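Local coordinates for protein complement factor MASP-3 (Homo sapiens, PDB 3DEM) that is a modular serine protease of innate immunity that associates with mannan-binding lectin and ficolins through its CUB1-EGF-CUB2 region in the complement system, at residues S148-F151 / G152-L155; E75-D78 / T79-T82. All coordinates share one frame; numbering follows the deposited sequence.

Contact 1. Residues S148-F151 / G152-L155; sequences SCRF and GYIL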
loop_
_atom_site.group_PDB
_atom_site.type_symbol
_atom_site.label_atom_id
_atom_site.label_comp_id
_atom_site.label_asym_id
_atom_site.label_seq_id
_atom_site.Cartn_x
_atom_site.Cartn_y
_atom_site.Cartn_z
ATOM N N SER A 148 -6.431 -19.126 1.407
ATOM C CA SER A 148 -7.520 -19.732 2.167
ATOM C C SER A 148 -8.434 -20.484 1.200
ATOM O O SER A 148 -8.242 -20.425 -0.018
ATOM C CB SER A 148 -8.299 -18.683 2.970
ATOM O OG SER A 148 -9.263 -18.027 2.165
ATOM N N CYS A 149 -9.426 -21.187 1.734
ATOM C CA CYS A 149 -10.249 -22.063 0.905
ATOM C C CYS A 149 -11.731 -21.738 0.952
ATOM O O CYS A 149 -12.209 -21.090 1.882
ATOM C CB CYS A 149 -10.020 -23.520 1.299
ATOM S SG CYS A 149 -8.308 -24.014 1.078
ATOM N N ARG A 150 -12.455 -22.195 -0.064
ATOM C CA ARG A 150 -13.905 -22.083 -0.067
ATOM C C ARG A 150 -14.517 -22.882 1.072
ATOM O O ARG A 150 -13.945 -23.875 1.541
ATOM C CB ARG A 150 -14.496 -22.607 -1.373
ATOM C CG ARG A 150 -14.121 -21.839 -2.622
ATOM C CD ARG A 150 -14.903 -22.384 -3.812
ATOM N NE ARG A 150 -14.081 -22.441 -5.017
ATOM C CZ ARG A 150 -13.931 -23.523 -5.780
ATOM N NH1 ARG A 150 -14.565 -24.656 -5.486
ATOM N NH2 ARG A 150 -13.154 -23.462 -6.856
ATOM N N PHE A 151 -15.698 -22.442 1.489
ATOM C CA PHE A 151 -16.496 -23.122 2.488
ATOM C C PHE A 151 -16.616 -24.603 2.149
ATOM O O PHE A 151 -16.997 -24.969 1.035
ATOM C CB PHE A 151 -17.880 -22.468 2.549
ATOM C CG PHE A 151 -18.805 -23.088 3.544
ATOM C CD1 PHE A 151 -18.749 -22.731 4.878
ATOM C CD2 PHE A 151 -19.749 -24.013 3.139
ATOM C CE1 PHE A 151 -19.616 -23.299 5.795
ATOM C CE2 PHE A 151 -20.615 -24.589 4.049
ATOM C CZ PHE A 151 -20.547 -24.229 5.380
ATOM N N GLY A 152 -16.282 -25.456 3.110
ATOM C CA GLY A 152 -16.388 -26.895 2.908
ATOM C C GLY A 152 -15.061 -27.535 2.546
ATOM O O GLY A 152 -14.964 -28.755 2.445
ATOM N N TYR A 153 -14.037 -26.707 2.349
ATOM C CA TYR A 153 -12.698 -27.193 2.010
ATOM C C TYR A 153 -11.702 -26.935 3.134
ATOM O O TYR A 153 -11.923 -26.094 4.007
ATOM C CB TYR A 153 -12.175 -26.515 0.746
ATOM C CG TYR A 153 -12.842 -26.926 -0.550
ATOM C CD1 TYR A 153 -12.206 -27.796 -1.429
ATOM C CD2 TYR A 153 -14.086 -26.422 -0.912
ATOM C CE1 TYR A 153 -12.798 -28.159 -2.625
ATOM C CE2 TYR A 153 -14.686 -26.780 -2.105
ATOM C CZ TYR A 153 -14.035 -27.647 -2.958
ATOM O OH TYR A 153 -14.616 -28.020 -4.145
ATOM N N ILE A 154 -10.586 -27.653 3.089
ATOM C CA ILE A 154 -9.563 -27.550 4.116
ATOM C C ILE A 154 -8.228 -27.217 3.460
ATOM O O ILE A 154 -7.808 -27.888 2.513
ATOM C CB ILE A 154 -9.440 -28.872 4.914
ATOM C CG1 ILE A 154 -10.769 -29.211 5.598
ATOM C CG2 ILE A 154 -8.315 -28.783 5.935
ATOM C CD1 ILE A 154 -10.895 -30.663 6.031
ATOM N N LEU A 155 -7.569 -26.172 3.953
ATOM C CA LEU A 155 -6.243 -25.814 3.458
ATOM C C LEU A 155 -5.234 -26.920 3.783
ATOM O O LEU A 155 -5.092 -27.338 4.938
ATOM C CB LEU A 155 -5.787 -24.473 4.044
ATOM C CG LEU A 155 -4.574 -23.819 3.367
ATOM C CD1 LEU A 155 -4.896 -23.423 1.933
ATOM C CD2 LEU A 155 -4.078 -22.609 4.155
#
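Arg150 and Tyr153 close a type II beta turn in the calcium-binding EGF domain, their side chains running alongside each other in the same direction. The turn joins strand 144-148 to strand 154-155. Its defining bond runs from Tyr153 N to Arg150 O, 2.9 Å long and moderately bent.

Tyr153 CG is anti to its carbonyl carbon (chi1 -71°), which sets the ring beside the turn, edge toward it. Both Arg150 O and Phe151 O lie at the ring edge, near its plane; Arg150 O is 3.5 Å from Tyr153 CD2. The guanidinium of Arg150 stands almost perpendicular to this ring, 83° between planes, and brings NH1 to 3.6 Å from Tyr153 OH, a loose approach and no hydrogen bond. The ring of His136 also packs edge-to-face with that of Tyr153.

Gly152, at the third position of the turn, where glycine is common, has a positive phi of 99°; a CB would collide with Phe151 O. Phe151 turns its ring away from 152-155, and there it stacks on His45 of the second subunit.

Further along, Cys149 points toward 152-155 and meets the returning chain twice: its CB lies 3.7 Å from Tyr153 CB, while SG, committed to the disulfide with Cys162, rests against the Leu155 side chain with Cys149 SG to Leu155 CD1 at 3.6 Å.

Contact 2. Residues E75-D78 / T79-T82; sequences ETTD and TEQT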
loop_
_atom_site.group_PDB
_atom_site.type_symbol
_atom_site.label_atom_id
_atom_site.label_comp_id
_atom_site.label_asym_id
_atom_site.label_seq_id
_atom_site.Cartn_x
_atom_site.Cartn_y
_atom_site.Cartn_z
ATOM N N GLU A 75 16.080 19.205 -16.238
ATOM C CA GLU A 75 14.621 19.103 -16.334
ATOM C C GLU A 75 14.004 20.273 -17.100
ATOM O O GLU A 75 12.973 20.117 -17.757
ATOM C CB GLU A 75 13.983 18.947 -14.941
ATOM C CG GLU A 75 14.438 19.974 -13.903
ATOM C CD GLU A 75 14.160 19.532 -12.466
ATOM O OE1 GLU A 75 13.228 18.724 -12.254
ATOM O OE2 GLU A 75 14.877 19.993 -11.549
ATOM N N THR A 76 14.648 21.436 -17.021
ATOM C CA THR A 76 14.210 22.617 -17.766
ATOM C C THR A 76 14.095 22.298 -19.255
ATOM O O THR A 76 12.990 22.215 -19.797
ATOM C CB THR A 76 15.189 23.802 -17.591
ATOM O OG1 THR A 76 15.803 23.746 -16.295
ATOM C CG2 THR A 76 14.460 25.133 -17.768
ATOM N N THR A 77 15.243 22.125 -19.909
ATOM C CA THR A 77 15.287 21.770 -21.325
ATOM C C THR A 77 14.582 20.439 -21.541
ATOM O O THR A 77 14.751 19.504 -20.755
ATOM C CB THR A 77 16.736 21.649 -21.837
ATOM O OG1 THR A 77 17.505 22.771 -21.383
ATOM C CG2 THR A 77 16.764 21.598 -23.365
ATOM N N ASP A 78 13.779 20.358 -22.598
ATOM C CA ASP A 78 13.033 19.135 -22.873
ATOM C C ASP A 78 13.536 18.447 -24.140
ATOM O O ASP A 78 14.331 19.017 -24.891
ATOM C CB ASP A 78 11.531 19.414 -22.951
ATOM C CG ASP A 78 10.699 18.255 -22.433
ATOM O OD1 ASP A 78 9.535 18.124 -22.870
ATOM O OD2 ASP A 78 11.210 17.480 -21.591
ATOM N N THR A 79 13.051 17.228 -24.374
ATOM C CA THR A 79 13.665 16.318 -25.336
ATOM C C THR A 79 14.948 15.828 -24.672
ATOM O O THR A 79 16.024 15.834 -25.273
ATOM C CB THR A 79 13.971 17.004 -26.693
ATOM O OG1 THR A 79 12.844 17.789 -27.106
ATOM C CG2 THR A 79 14.282 15.968 -27.776
ATOM N N GLU A 80 14.816 15.419 -23.412
ATOM C CA GLU A 80 15.965 15.066 -22.582
ATOM C C GLU A 80 15.805 13.723 -21.863
ATOM O O GLU A 80 14.754 13.073 -21.943
ATOM C CB GLU A 80 16.240 16.174 -21.563
ATOM C CG GLU A 80 16.847 17.433 -22.164
ATOM C CD GLU A 80 18.348 17.328 -22.341
ATOM O OE1 GLU A 80 18.978 16.557 -21.586
ATOM O OE2 GLU A 80 18.900 18.025 -23.223
ATOM N N GLN A 81 16.866 13.330 -21.160
ATOM C CA GLN A 81 16.958 12.018 -20.527
ATOM C C GLN A 81 16.786 12.155 -19.021
ATOM O O GLN A 81 17.312 11.354 -18.247
ATOM C CB GLN A 81 18.317 11.393 -20.836
ATOM C CG GLN A 81 18.988 11.988 -22.068
ATOM C CD GLN A 81 20.281 11.282 -22.442
ATOM O OE1 GLN A 81 21.292 11.929 -22.730
ATOM N NE2 GLN A 81 20.255 9.947 -22.438
ATOM N N THR A 82 16.051 13.184 -18.615
ATOM C CA THR A 82 15.761 13.416 -17.211
ATOM C C THR A 82 14.631 12.497 -16.753
ATOM O O THR A 82 13.866 11.993 -17.575
ATOM C CB THR A 82 15.369 14.879 -16.970
ATOM O OG1 THR A 82 14.246 15.209 -17.795
ATOM C CG2 THR A 82 16.524 15.792 -17.326
#
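Two van der Waals approaches of side-chain carbons to backbone atoms, one between Glu80 and Thr77 and one between Thr82 and Glu75, span this surface loop of the first CUB domain; no hydrogen bond joins 75-78 to 79-82. In the first, the methylene Glu80 CG sits 3.3 Å from Thr77 O, with Glu80 CB a little further off at 3.7 Å. The glutamate chain is bent at its second torsion (chi2 -83°) and its side chain runs at a slant to that of Thr77; Glu80 OE2 comes within 4.2 Å of Thr77 CG2, a loose van der Waals touch. In the second, the methyl of Thr82 faces the start of the loop, Thr82 CG2 lying 3.6 Å from Glu75 N and 3.9 Å from Glu75 CA. The CA atoms of Glu75 and Thr82 are 5.9 Å apart, so the ends of the loop come close together.

At the bend itself the contacts are those of adjoining residues. Thr79 takes a positive phi of 74°, unusual for a residue with a branched side chain, and this turns the backbone sharply after Asp78. Thr79 OG1 lies 2.9 Å from Asp78 O, but at an angle too poor for a bond.

The polar ends look outside the loop. Glu80 OE1 is hydrogen-bonded to Ser50 OG, which gives the carboxylate a partner beyond the loop, and Thr77 OG1 is hydrogen-bonded to Arg74 NH1. Glu75 OE2 accepts a hydrogen bond from Phe46 N. The loop follows strand 67-71 and leads to strand 88-89, lying against the end of strand 37-47, where Glu75 touches His45 and Thr82 packs on Phe46.

In the fold
The two contacts belong to different modules of the chain, contact 2 to the first CUB domain and contact 1 to the EGF domain that follows it. They lie on opposite sides of the chain's centre, centres 54 Å and nearest atoms about 42 Å apart, and do not touch. Neither supplies a calcium ligand: the side chain of Glu80 is about 13 Å from one calcium ion and that of Tyr153 about 13 Å from another. In contact 1 the side chain of Leu155 is about 7 Å from a bound NAG (N-acetylglucosamine). Contact 1 also meets the second subunit, whereas the segments of contact 2 touch no other chain of the assembly.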